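Local atomic coordinates of lysine-sensitive aspartokinase 3 (PDB entry 2J0W), a protein that phosphorylates L-aspartate with ATP, the first step of lysine biosynthesis in Escherichia coli, and is feedback-inhibited by lysine. Residues 150-155 with 192-197; 310-315 with 348-353; 333-338 with 367-372. All blocks are in the same frame, centred on the assembly; numbering follows the deposited sequence.

Contact 1. Residues 150-155 with 192-197; sequences DRFGRA and RTTTLG
The edge of the F152 ring meets one face of the R192 guanidinium. Ring atom CZ of F152 lies 3.7 Å from CZ of R192, over the centre of that flat group, and the two planes stand 75° apart. R192 CB and the T193 carbonyl O also sit at the ring edge, in its plane; F152 CE2 comes to 3.1 Å from T193 O. The methyl CG2 of T194 approaches the ring obliquely. This is a loop of the amino acid kinase fold packed along strand 193-195, close to the bound aspartate. F152 belongs to a type II beta turn from R151 to R154. With CG anti to its carbonyl carbon (chi1 -60°), the ring runs out along the strand towards R192. An alanine here would strip the guanidinium face of its aromatic cover and is likely to let the R192 side chain shift, although E188 still holds its NE in a salt bridge. On the strand, the T193 hydroxyl bonds to E113, that of T194 to T148 and that of T195 to D112, so these buried groups are satisfied by residues around the contact. The backbone angles of G153 and G197 both call for glycine. G197 CA makes a CA-H...O contact with G153 O at 3.3 Å. L196 lies close to G200, a substrate-binding residue, and L196 CD2 touches the carbonyl O of A155. The CB of A155 packs on T194 CB at 3.6 Å. A155 N donates to T195 O at 2.8 Å, with 156° at the hydrogen.

Contact 2. Residues 310-315 with 348-353; sequences LLTLHS and SVALTL
L311 and L351 lie side by side and point the same way from neighbouring strands. L311 CD2 is 3.9 Å from L351 CD1. The same L311 methyl also reaches CD1 of L353, and the L313 side chain crosses that of L351 at a slant. L313 CB packs against V349 CG1 at 3.6 Å. V349 turns this methyl into the space between its own N and carbonyl carbon (chi1 42°), where it also touches L313 O. These apolar groups share one face of the sheet. L310, T312 and A350 occupy the other. There A350 CB lies 3.7 Å from T312 OG1 and also touches L310 CD1. At the strand end, S348 CB approaches the H314 ring obliquely, 3.5 Å from ND1.

Strands 310-313 and 348-353 run antiparallel, 164° apart. L311 pairs with L351, and L313 with V349, each through two N-H...O bonds. L311 N to L351 O, L351 N to L311 O, L313 N to V349 O and V349 N to L313 O are all 2.7 Å. L310 CA adds a CA-H...O contact of 3.3 Å to L351 O.

Strand 380-384 continues the sheet beyond L310, and strand 341-345 beyond A350. A422 of the second subunit packs on H314 and S348. V349 lies near F324, and L353 near V339, both residues of the allosteric lysine site. This is the antiparallel sheet of an ACT domain.

Contact 3. Residues 333-338 with 367-372; sequences ARHNIS and TQSLLM
H335 lays one face of its imidazole ring under the CD1 methyl of L370. This is a CH-pi contact: L370 CD1 is 3.5 Å from the centroid of the H335 ring and only 4° off the ring normal. L370 CB also comes close, 3.3 Å from both NE2 and CD2 of H335. The L370 side chain starts with CG anti to the backbone N (chi1 172°) and then forks. One branch, CD1, covers the imidazole face, while CD2 goes to I337. There the two side chains meet tip to tip, with I337 CD1 3.3 Å from L370 CD2.

The ring edge faces polar groups at the start of the helix. T367 OG1 lies in the ring plane, 3.6 Å from H335 CD2. S369 OG is also near that plane and makes a weak hydrogen bond with H335 NE2 at 3.4 Å. T367 OG1 and S369 OG are themselves hydrogen-bonded at 3.0 Å. H335 ND1 bonds to the carbonyl O of I331. That bond probably fixes the turn of the imidazole, with the weaker S369 bond helping at NE2.

A333 and N336 pack on R322 of the second subunit. S338, an allosteric lysine-binding residue, makes a weak hydrogen bond with S321 of that subunit. The contact thus joins the loop before strand 341-345 to the N-terminal turn of helix 368-377, with T367 at the N-cap, within an ACT domain, in the part of the chain required for homodimerization.

Contacts 1 and 2 are buried, whereas contact 3 lies at the surface. Contact 1 belongs to the kinase part of the chain, and its centre is about 29 Å from that of contact 2 and about 20 Å from that of contact 3. It fits a loop to a short strand through an aromatic-guanidinium contact, one backbone hydrogen bond and small apolar groups. Contacts 2 and 3 share the ACT region, and their segments alternate along the chain. L353 CD2 meets I337 CG2 at 4.2 Å, so the two pack together. Contact 2 rests on paired backbone bonds and leucines, contact 3 on a methyl over an imidazole face, with one weak polar bond. Both touch the second subunit; contact 1 does not.

Contact 1. Residues 150-155 with 192-197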
loop_
_atom_site.group_PDB
_atom_site.type_symbol
_atom_site.label_atom_id
_atom_site.label_comp_id
_atom_site.label_asym_id
_atom_site.label_seq_id
_atom_site.Cartn_x
_atom_site.Cartn_y
_atom_site.Cartn_z
ATOM N N ASP A 150 -12.223 6.253 27.517
ATOM C CA ASP A 150 -11.206 6.254 28.563
ATOM C C ASP A 150 -9.777 6.191 28.034
ATOM O O ASP A 150 -8.845 5.894 28.793
ATOM C CB ASP A 150 -11.452 5.085 29.519
ATOM C CG ASP A 150 -11.366 3.734 28.830
ATOM O OD1 ASP A 150 -11.942 2.759 29.367
ATOM O OD2 ASP A 150 -10.717 3.637 27.761
ATOM N N ARG A 151 -9.603 6.461 26.740
ATOM C CA ARG A 151 -8.273 6.446 26.132
ATOM C C ARG A 151 -7.550 7.752 26.484
ATOM O O ARG A 151 -7.601 8.712 25.713
ATOM C CB ARG A 151 -8.380 6.326 24.607
ATOM C CG ARG A 151 -7.020 6.230 23.939
ATOM C CD ARG A 151 -7.117 5.960 22.463
ATOM N NE ARG A 151 -5.809 5.654 21.886
ATOM C CZ ARG A 151 -4.998 4.689 22.319
ATOM N NH1 ARG A 151 -5.347 3.925 23.346
ATOM N NH2 ARG A 151 -3.839 4.473 21.710
ATOM N N PHE A 152 -6.877 7.794 27.634
ATOM C CA PHE A 152 -6.201 9.020 28.061
ATOM C C PHE A 152 -5.019 9.438 27.184
ATOM O O PHE A 152 -4.267 8.599 26.696
ATOM C CB PHE A 152 -5.744 8.901 29.517
ATOM C CG PHE A 152 -6.867 8.676 30.491
ATOM C CD1 PHE A 152 -7.254 7.382 30.849
ATOM C CD2 PHE A 152 -7.538 9.758 31.056
ATOM C CE1 PHE A 152 -8.297 7.172 31.760
ATOM C CE2 PHE A 152 -8.583 9.566 31.968
ATOM C CZ PHE A 152 -8.969 8.269 32.325
ATOM N N GLY A 153 -4.866 10.750 26.992
ATOM C CA GLY A 153 -3.789 11.264 26.164
ATOM C C GLY A 153 -4.303 11.677 24.796
ATOM O O GLY A 153 -3.768 12.590 24.160
ATOM N N ARG A 154 -5.340 10.982 24.341
ATOM C CA ARG A 154 -5.961 11.270 23.062
ATOM C C ARG A 154 -7.322 10.599 23.046
ATOM O O ARG A 154 -7.593 9.724 22.227
ATOM C CB ARG A 154 -5.080 10.774 21.913
ATOM C CG ARG A 154 -4.684 9.331 22.018
ATOM C CD ARG A 154 -3.583 9.025 21.020
ATOM N NE ARG A 154 -3.519 7.606 20.684
ATOM C CZ ARG A 154 -2.585 7.066 19.909
ATOM N NH1 ARG A 154 -1.623 7.825 19.390
ATOM N NH2 ARG A 154 -2.623 5.764 19.640
ATOM N N ALA A 155 -8.163 11.017 23.985
ATOM C CA ALA A 155 -9.507 10.483 24.134
ATOM C C ALA A 155 -10.328 10.755 22.888
ATOM O O ALA A 155 -10.122 11.743 22.204
ATOM C CB ALA A 155 -10.186 11.107 25.350
ATOM N N ARG A 192 -13.463 10.840 35.413
ATOM C CA ARG A 192 -12.053 11.199 35.270
ATOM C C ARG A 192 -11.843 12.117 34.075
ATOM O O ARG A 192 -12.528 11.988 33.060
ATOM C CB ARG A 192 -11.223 9.932 35.110
ATOM C CG ARG A 192 -11.393 8.989 36.284
ATOM C CD ARG A 192 -10.466 7.806 36.210
ATOM N NE ARG A 192 -10.884 6.823 35.219
ATOM C CZ ARG A 192 -10.141 5.779 34.863
ATOM N NH1 ARG A 192 -8.950 5.600 35.421
ATOM N NH2 ARG A 192 -10.588 4.914 33.964
ATOM N N THR A 193 -10.897 13.045 34.204
ATOM C CA THR A 193 -10.608 14.001 33.142
ATOM C C THR A 193 -9.765 13.406 32.024
ATOM O O THR A 193 -8.834 12.640 32.271
ATOM C CB THR A 193 -9.871 15.246 33.678
ATOM O OG1 THR A 193 -10.577 15.780 34.807
ATOM C CG2 THR A 193 -9.815 16.330 32.599
ATOM N N THR A 194 -10.102 13.772 30.788
ATOM C CA THR A 194 -9.374 13.306 29.606
ATOM C C THR A 194 -8.994 14.492 28.741
ATOM O O THR A 194 -9.485 15.602 28.952
ATOM C CB THR A 194 -10.249 12.405 28.742
ATOM O OG1 THR A 194 -11.443 13.123 28.387
ATOM C CG2 THR A 194 -10.610 11.121 29.497
ATOM N N THR A 195 -8.116 14.261 27.772
ATOM C CA THR A 195 -7.734 15.315 26.831
ATOM C C THR A 195 -7.843 14.686 25.446
ATOM O O THR A 195 -7.734 13.464 25.318
ATOM C CB THR A 195 -6.301 15.813 27.054
ATOM O OG1 THR A 195 -5.364 14.741 26.840
ATOM C CG2 THR A 195 -6.159 16.353 28.456
ATOM N N LEU A 196 -8.070 15.500 24.418
ATOM C CA LEU A 196 -8.223 14.989 23.051
ATOM C C LEU A 196 -6.903 14.825 22.288
ATOM O O LEU A 196 -6.896 14.347 21.155
ATOM C CB LEU A 196 -9.152 15.914 22.261
ATOM C CG LEU A 196 -10.488 16.171 22.965
ATOM C CD1 LEU A 196 -11.096 17.483 22.480
ATOM C CD2 LEU A 196 -11.436 14.986 22.736
ATOM N N GLY A 197 -5.785 15.203 22.904
ATOM C CA GLY A 197 -4.513 15.082 22.211
ATOM C C GLY A 197 -4.034 16.463 21.802
ATOM O O GLY A 197 -4.858 17.353 21.569
#

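Contact 2. Residues 310-315 with 348-353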
loop_
_atom_site.group_PDB
_atom_site.type_symbol
_atom_site.label_atom_id
_atom_site.label_comp_id
_atom_site.label_asym_id
_atom_site.label_seq_id
_atom_site.Cartn_x
_atom_site.Cartn_y
_atom_site.Cartn_z
ATOM N N LEU A 310 9.090 4.016 9.648
ATOM C CA LEU A 310 8.736 3.088 8.568
ATOM C C LEU A 310 8.853 1.643 9.043
ATOM O O LEU A 310 9.955 1.107 9.182
ATOM C CB LEU A 310 9.622 3.274 7.325
ATOM C CG LEU A 310 9.229 2.315 6.181
ATOM C CD1 LEU A 310 7.885 2.737 5.592
ATOM C CD2 LEU A 310 10.304 2.295 5.098
ATOM N N LEU A 311 7.701 1.027 9.292
ATOM C CA LEU A 311 7.634 -0.352 9.752
ATOM C C LEU A 311 7.391 -1.285 8.574
ATOM O O LEU A 311 6.244 -1.495 8.168
ATOM C CB LEU A 311 6.500 -0.498 10.752
ATOM C CG LEU A 311 6.352 -1.887 11.354
ATOM C CD1 LEU A 311 7.601 -2.248 12.154
ATOM C CD2 LEU A 311 5.121 -1.895 12.230
ATOM N N THR A 312 8.473 -1.832 8.028
ATOM C CA THR A 312 8.409 -2.741 6.883
ATOM C C THR A 312 8.250 -4.201 7.332
ATOM O O THR A 312 9.035 -4.707 8.136
ATOM C CB THR A 312 9.685 -2.610 6.020
ATOM O OG1 THR A 312 9.799 -1.269 5.531
ATOM C CG2 THR A 312 9.639 -3.567 4.849
ATOM N N LEU A 313 7.227 -4.872 6.815
ATOM C CA LEU A 313 6.993 -6.265 7.173
ATOM C C LEU A 313 7.153 -7.243 6.017
ATOM O O LEU A 313 6.469 -7.158 4.995
ATOM C CB LEU A 313 5.606 -6.433 7.781
ATOM C CG LEU A 313 5.428 -5.791 9.152
ATOM C CD1 LEU A 313 4.034 -6.095 9.691
ATOM C CD2 LEU A 313 6.505 -6.322 10.093
ATOM N N HIS A 314 8.084 -8.166 6.196
ATOM C CA HIS A 314 8.353 -9.208 5.219
ATOM C C HIS A 314 7.813 -10.455 5.914
ATOM O O HIS A 314 7.735 -10.481 7.138
ATOM C CB HIS A 314 9.856 -9.308 4.984
ATOM C CG HIS A 314 10.470 -8.043 4.468
ATOM N ND1 HIS A 314 10.342 -7.635 3.159
ATOM C CD2 HIS A 314 11.204 -7.092 5.091
ATOM C CE1 HIS A 314 10.974 -6.483 2.996
ATOM N NE2 HIS A 314 11.503 -6.134 4.152
ATOM N N SER A 315 7.437 -11.481 5.164
ATOM C CA SER A 315 6.877 -12.663 5.805
ATOM C C SER A 315 7.858 -13.790 6.079
ATOM O O SER A 315 8.767 -14.047 5.288
ATOM C CB SER A 315 5.731 -13.222 4.972
ATOM O OG SER A 315 6.198 -13.686 3.732
ATOM N N SER A 348 5.588 -8.232 1.101
ATOM C CA SER A 348 6.381 -7.269 1.860
ATOM C C SER A 348 5.505 -6.035 1.986
ATOM O O SER A 348 5.113 -5.449 0.980
ATOM C CB SER A 348 7.652 -6.931 1.091
ATOM O OG SER A 348 8.177 -8.104 0.483
ATOM N N VAL A 349 5.171 -5.651 3.208
ATOM C CA VAL A 349 4.321 -4.482 3.405
ATOM C C VAL A 349 4.995 -3.407 4.265
ATOM O O VAL A 349 5.286 -3.635 5.435
ATOM C CB VAL A 349 2.982 -4.908 4.025
ATOM C CG1 VAL A 349 3.228 -5.947 5.104
ATOM C CG2 VAL A 349 2.255 -3.700 4.586
ATOM N N ALA A 350 5.249 -2.240 3.667
ATOM C CA ALA A 350 5.904 -1.126 4.364
ATOM C C ALA A 350 4.880 -0.174 4.955
ATOM O O ALA A 350 4.114 0.473 4.231
ATOM C CB ALA A 350 6.844 -0.370 3.411
ATOM N N LEU A 351 4.885 -0.090 6.281
ATOM C CA LEU A 351 3.952 0.758 7.013
ATOM C C LEU A 351 4.551 2.110 7.426
ATOM O O LEU A 351 5.641 2.159 8.005
ATOM C CB LEU A 351 3.470 -0.004 8.248
ATOM C CG LEU A 351 2.738 -1.319 7.977
ATOM C CD1 LEU A 351 2.690 -2.146 9.238
ATOM C CD2 LEU A 351 1.336 -1.028 7.484
ATOM N N THR A 352 3.829 3.194 7.128
ATOM C CA THR A 352 4.268 4.555 7.461
ATOM C C THR A 352 3.627 5.002 8.770
ATOM O O THR A 352 2.447 5.344 8.800
ATOM C CB THR A 352 3.877 5.568 6.350
ATOM O OG1 THR A 352 4.528 5.223 5.120
ATOM C CG2 THR A 352 4.290 6.973 6.749
ATOM N N LEU A 353 4.405 5.016 9.849
ATOM C CA LEU A 353 3.872 5.387 11.161
ATOM C C LEU A 353 4.163 6.789 11.689
ATOM O O LEU A 353 5.319 7.194 11.857
ATOM C CB LEU A 353 4.318 4.362 12.201
ATOM C CG LEU A 353 3.872 2.933 11.890
ATOM C CD1 LEU A 353 4.157 2.020 13.088
ATOM C CD2 LEU A 353 2.383 2.942 11.552
#

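Contact 3. Residues 333-338 with 367-372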
loop_
_atom_site.group_PDB
_atom_site.type_symbol
_atom_site.label_atom_id
_atom_site.label_comp_id
_atom_site.label_asym_id
_atom_site.label_seq_id
_atom_site.Cartn_x
_atom_site.Cartn_y
_atom_site.Cartn_z
ATOM N N ALA A 333 -5.309 -4.156 14.592
ATOM C CA ALA A 333 -6.714 -3.939 14.918
ATOM C C ALA A 333 -6.936 -4.104 16.410
ATOM O O ALA A 333 -7.884 -3.559 16.974
ATOM C CB ALA A 333 -7.575 -4.927 14.160
ATOM N N ARG A 334 -6.059 -4.877 17.036
ATOM C CA ARG A 334 -6.145 -5.122 18.465
ATOM C C ARG A 334 -5.380 -4.004 19.142
ATOM O O ARG A 334 -5.941 -3.249 19.940
ATOM C CB ARG A 334 -5.506 -6.470 18.818
ATOM C CG ARG A 334 -5.928 -7.602 17.892
ATOM C CD ARG A 334 -5.477 -8.983 18.369
ATOM N NE ARG A 334 -5.647 -9.989 17.319
ATOM C CZ ARG A 334 -6.719 -10.086 16.530
ATOM N NH1 ARG A 334 -7.734 -9.238 16.654
ATOM N NH2 ARG A 334 -6.779 -11.025 15.598
ATOM N N HIS A 335 -4.097 -3.904 18.802
ATOM C CA HIS A 335 -3.222 -2.879 19.359
ATOM C C HIS A 335 -3.684 -1.506 18.889
ATOM O O HIS A 335 -3.127 -0.483 19.280
ATOM C CB HIS A 335 -1.776 -3.092 18.898
ATOM C CG HIS A 335 -1.165 -4.381 19.356
ATOM N ND1 HIS A 335 -1.605 -5.612 18.922
ATOM C CD2 HIS A 335 -0.110 -4.624 20.172
ATOM C CE1 HIS A 335 -0.846 -6.558 19.448
ATOM N NE2 HIS A 335 0.069 -5.987 20.209
ATOM N N ASN A 336 -4.716 -1.500 18.054
ATOM C CA ASN A 336 -5.258 -0.278 17.477
ATOM C C ASN A 336 -4.224 0.766 17.062
ATOM O O ASN A 336 -4.169 1.892 17.579
ATOM C CB ASN A 336 -6.327 0.329 18.385
ATOM C CG ASN A 336 -7.733 -0.009 17.910
ATOM O OD1 ASN A 336 -8.725 0.404 18.509
ATOM N ND2 ASN A 336 -7.817 -0.765 16.819
ATOM N N ILE A 337 -3.408 0.334 16.099
ATOM C CA ILE A 337 -2.357 1.118 15.473
ATOM C C ILE A 337 -2.920 1.527 14.113
ATOM O O ILE A 337 -3.107 0.684 13.244
ATOM C CB ILE A 337 -1.118 0.254 15.244
ATOM C CG1 ILE A 337 -0.511 -0.121 16.591
ATOM C CG2 ILE A 337 -0.123 0.980 14.358
ATOM C CD1 ILE A 337 0.726 -0.976 16.480
ATOM N N SER A 338 -3.209 2.808 13.934
ATOM C CA SER A 338 -3.762 3.281 12.676
ATOM C C SER A 338 -2.653 3.789 11.754
ATOM O O SER A 338 -1.753 4.511 12.193
ATOM C CB SER A 338 -4.779 4.391 12.956
ATOM O OG SER A 338 -5.391 4.872 11.768
ATOM N N THR A 367 4.926 -1.555 20.942
ATOM C CA THR A 367 5.000 -2.335 22.171
ATOM C C THR A 367 5.622 -3.711 21.899
ATOM O O THR A 367 5.375 -4.317 20.856
ATOM C CB THR A 367 3.592 -2.533 22.749
ATOM O OG1 THR A 367 2.857 -3.456 21.928
ATOM C CG2 THR A 367 2.847 -1.200 22.768
ATOM N N GLN A 368 6.430 -4.200 22.836
ATOM C CA GLN A 368 7.088 -5.499 22.692
ATOM C C GLN A 368 6.123 -6.670 22.578
ATOM O O GLN A 368 6.491 -7.731 22.080
ATOM C CB GLN A 368 8.043 -5.726 23.866
ATOM C CG GLN A 368 9.185 -4.690 23.932
ATOM C CD GLN A 368 10.378 -5.071 23.077
ATOM O OE1 GLN A 368 11.091 -6.026 23.395
ATOM N NE2 GLN A 368 10.612 -4.324 21.976
ATOM N N SER A 369 4.898 -6.491 23.064
ATOM C CA SER A 369 3.899 -7.555 22.977
ATOM C C SER A 369 3.606 -7.692 21.491
ATOM O O SER A 369 3.630 -8.786 20.914
ATOM C CB SER A 369 2.616 -7.165 23.728
ATOM O OG SER A 369 1.922 -6.114 23.069
ATOM N N LEU A 370 3.335 -6.546 20.884
ATOM C CA LEU A 370 3.053 -6.463 19.468
ATOM C C LEU A 370 4.176 -7.098 18.672
ATOM O O LEU A 370 3.974 -8.069 17.942
ATOM C CB LEU A 370 2.945 -5.002 19.047
ATOM C CG LEU A 370 2.838 -4.758 17.549
ATOM C CD1 LEU A 370 1.539 -5.348 17.028
ATOM C CD2 LEU A 370 2.885 -3.270 17.284
ATOM N N LEU A 371 5.369 -6.537 18.808
ATOM C CA LEU A 371 6.503 -7.051 18.065
ATOM C C LEU A 371 6.617 -8.555 18.113
ATOM O O LEU A 371 6.419 -9.198 17.082
ATOM C CB LEU A 371 7.806 -6.428 18.548
ATOM C CG LEU A 371 7.901 -4.964 18.128
ATOM C CD1 LEU A 371 9.145 -4.323 18.717
ATOM C CD2 LEU A 371 7.905 -4.878 16.608
ATOM N N MET A 372 6.917 -9.139 19.273
ATOM C CA MET A 372 7.061 -10.580 19.285
ATOM C C MET A 372 5.857 -11.257 18.653
ATOM O O MET A 372 6.003 -12.348 18.107
ATOM C CB MET A 372 7.299 -11.125 20.706
ATOM C CG MET A 372 6.088 -11.240 21.606
ATOM S SD MET A 372 6.631 -11.754 23.251
ATOM C CE MET A 372 7.128 -10.145 23.998
#